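Cytochrome c7 (Geobacter sulfurreducens, PDB 3H33) carries three covalently attached haems and probably transfers electrons during Fe(III) respiration. Local coordinates at residues P62-C65 with G66-H69. Numbering follows the deposited sequence.
Sequences PVRC and GDCH. With HEM (protoporphyrin IX containing Fe), chain D.
The carbonyl oxygen of Cys65 is gripped by two backbone amides of the turn that follows it. His69 N donates to Cys65 O over 2.8 Å, almost in line with the carbonyl bond, whereas Cys68 N reaches the same Cys65 O from above the carbonyl plane at 3.1 Å. One residue earlier, Asp67 N bonds to Arg64 O over 2.8 Å. Together these bonds wind the chain into the short helical turn of a CxxCH haem-binding motif, here Cys65-Gly66-Asp67-Cys68-His69.

The winding brings three side chains to one haem. In Cys65, a chi1 of -49° sets SG anti to the carbonyl carbon and beside the backbone N, where it forms a thioether to HEM CAB; Cys68 SG forms the second to HEM CAC. His69 NE2 binds the iron at 2.0 Å, and the second axial ligand is His47, giving bis-histidine coordination. Two thioethers and the axial bond therefore tie the turn to the porphyrin at three points, while a hydrogen bond from His69 ND1 to Gly11 O restrains rotation of the imidazole.

The turn closes on the ring of Pro62, whose CG packs 3.5 Å from Cys68 SG and whose CB lies the same distance from Asp67 CB. On the solvent side, the Asp67 carboxylate runs alongside the aliphatic part of Arg64, with OD2 3.5 Å from Arg64 CB. The extended arginine carries its guanidinium past this carboxylate without a salt bridge. A water instead bridges Asp67 OD2 and Val63 N, latching the incoming loop to the turn.

Pro62 also touches a second haem. The loop leads from helix 52-58 into the haem-bearing helix 65-68, and is held against the former by a hydrogen bond from His55 ND1 to Pro62 O and by Val63 packing on His55 and Glu56.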
loop_
_atom_site.group_PDB
_atom_site.type_symbol
_atom_site.label_atom_id
_atom_site.label_comp_id
_atom_site.label_asym_id
_atom_site.label_seq_id
_atom_site.Cartn_x
_atom_site.Cartn_y
_atom_site.Cartn_z
ATOM N N PRO A 62 2.788 -8.649 -0.155
ATOM C CA PRO A 62 2.828 -9.041 1.261
ATOM C C PRO A 62 1.491 -9.031 2.001
ATOM O O PRO A 62 0.756 -8.039 1.956
ATOM C CB PRO A 62 3.821 -8.039 1.856
ATOM C CG PRO A 62 3.537 -6.794 1.048
ATOM C CD PRO A 62 3.450 -7.349 -0.363
ATOM N N VAL A 63 1.188 -10.140 2.680
ATOM C CA VAL A 63 -0.039 -10.264 3.466
ATOM C C VAL A 63 0.280 -10.512 4.946
ATOM O O VAL A 63 -0.555 -10.275 5.812
ATOM C CB VAL A 63 -0.957 -11.409 2.956
ATOM C CG1 VAL A 63 -1.420 -11.111 1.525
ATOM C CG2 VAL A 63 -0.224 -12.739 3.018
ATOM N N ARG A 64 1.487 -10.991 5.227
ATOM C CA ARG A 64 1.908 -11.251 6.601
ATOM C C ARG A 64 2.511 -9.985 7.205
ATOM O O ARG A 64 3.281 -9.285 6.544
ATOM C CB ARG A 64 2.939 -12.376 6.631
ATOM C CG ARG A 64 2.375 -13.732 6.253
ATOM C CD ARG A 64 3.417 -14.813 6.463
ATOM N NE ARG A 64 2.813 -16.138 6.489
ATOM C CZ ARG A 64 3.412 -17.216 6.982
ATOM N NH1 ARG A 64 4.637 -17.122 7.493
ATOM N NH2 ARG A 64 2.782 -18.385 6.974
ATOM N N CYS A 65 2.165 -9.702 8.460
ATOM C CA CYS A 65 2.647 -8.504 9.154
ATOM C C CYS A 65 4.086 -8.134 8.836
ATOM O O CYS A 65 4.364 -7.039 8.349
ATOM C CB CYS A 65 2.524 -8.672 10.668
ATOM S SG CYS A 65 0.905 -9.257 11.231
ATOM N N GLY A 66 4.994 -9.059 9.122
ATOM C CA GLY A 66 6.412 -8.828 8.899
ATOM C C GLY A 66 6.880 -8.666 7.469
ATOM O O GLY A 66 8.024 -8.266 7.240
ATOM N N ASP A 67 6.027 -8.981 6.499
ATOM C CA ASP A 67 6.427 -8.821 5.108
ATOM C C ASP A 67 6.195 -7.388 4.656
ATOM O O ASP A 67 6.616 -6.995 3.576
ATOM C CB ASP A 67 5.683 -9.809 4.208
ATOM C CG ASP A 67 6.224 -11.219 4.340
ATOM O OD1 ASP A 67 7.447 -11.363 4.558
ATOM O OD2 ASP A 67 5.441 -12.183 4.221
ATOM N N CYS A 68 5.524 -6.615 5.503
ATOM C CA CYS A 68 5.261 -5.201 5.245
ATOM C C CYS A 68 6.003 -4.375 6.284
ATOM O O CYS A 68 6.762 -3.471 5.950
ATOM C CB CYS A 68 3.777 -4.883 5.376
ATOM S SG CYS A 68 2.855 -4.830 3.814
ATOM N N HIS A 69 5.757 -4.693 7.552
ATOM C CA HIS A 69 6.376 -3.988 8.663
ATOM C C HIS A 69 7.763 -4.548 8.953
ATOM O O HIS A 69 7.903 -5.688 9.396
ATOM C CB HIS A 69 5.491 -4.102 9.902
ATOM C CG HIS A 69 4.168 -3.408 9.769
ATOM N ND1 HIS A 69 4.010 -2.038 9.780
ATOM C CD2 HIS A 69 2.917 -3.920 9.647
ATOM C CE1 HIS A 69 2.699 -1.772 9.678
ATOM N NE2 HIS A 69 1.991 -2.880 9.590
HETATM C CHA HEM D . -0.155 0.438 10.295
HETATM C CHB HEM D . -0.080 -3.756 12.628
HETATM C CHC HEM D . -0.093 -6.117 8.484
HETATM C CHD HEM D . 0.679 -1.962 6.257
HETATM C C1A HEM D . -0.190 -0.499 11.314
HETATM C C2A HEM D . -0.325 -0.190 12.727
HETATM C C3A HEM D . -0.258 -1.375 13.389
HETATM C C4A HEM D . -0.104 -2.397 12.373
HETATM C CMA HEM D . -0.313 -1.590 14.903
HETATM C CAA HEM D . -0.525 1.207 13.328
HETATM C CBA HEM D . 0.818 1.910 13.459
HETATM C CGA HEM D . 1.659 1.342 14.585
HETATM O O1A HEM D . 2.897 1.249 14.427
HETATM O O2A HEM D . 1.077 1.001 15.637
HETATM C C1B HEM D . -0.069 -4.782 11.701
HETATM C C2B HEM D . -0.231 -6.191 12.026
HETATM C C3B HEM D . -0.300 -6.882 10.866
HETATM C C4B HEM D . -0.163 -5.858 9.825
HETATM C CMB HEM D . -0.396 -6.767 13.420
HETATM C CAB HEM D . -0.582 -8.378 10.697
HETATM C CBB HEM D . -1.919 -8.890 11.226
HETATM C C1C HEM D . 0.117 -5.174 7.500
HETATM C C2C HEM D . 0.422 -5.503 6.120
HETATM C C3C HEM D . 0.727 -4.316 5.510
HETATM C C4C HEM D . 0.572 -3.300 6.517
HETATM C CMC HEM D . 0.540 -6.910 5.527
HETATM C CAC HEM D . 1.245 -4.053 4.087
HETATM C CBC HEM D . 0.451 -4.736 2.982
HETATM C C1D HEM D . 0.447 -0.933 7.132
HETATM C C2D HEM D . 0.548 0.465 6.789
HETATM C C3D HEM D . 0.258 1.130 7.924
HETATM C C4D HEM D . -0.004 0.157 8.949
HETATM C CMD HEM D . 0.975 1.046 5.442
HETATM C CAD HEM D . 0.342 2.617 8.130
HETATM C CBD HEM D . -0.927 3.368 7.796
HETATM C CGD HEM D . -0.799 4.846 8.103
HETATM O O1D HEM D . 0.278 5.418 7.835
HETATM O O2D HEM D . -1.773 5.438 8.604
HETATM N NA HEM D . -0.090 -1.852 11.107
HETATM N NB HEM D . -0.055 -4.579 10.352
HETATM N NC HEM D . 0.235 -3.821 7.730
HETATM N ND HEM D . 0.137 -1.113 8.453
HETATM FE FE HEM D . 0.038 -2.823 9.404
HETATM O O HOH W 1 3.050 -12.084 3.190
#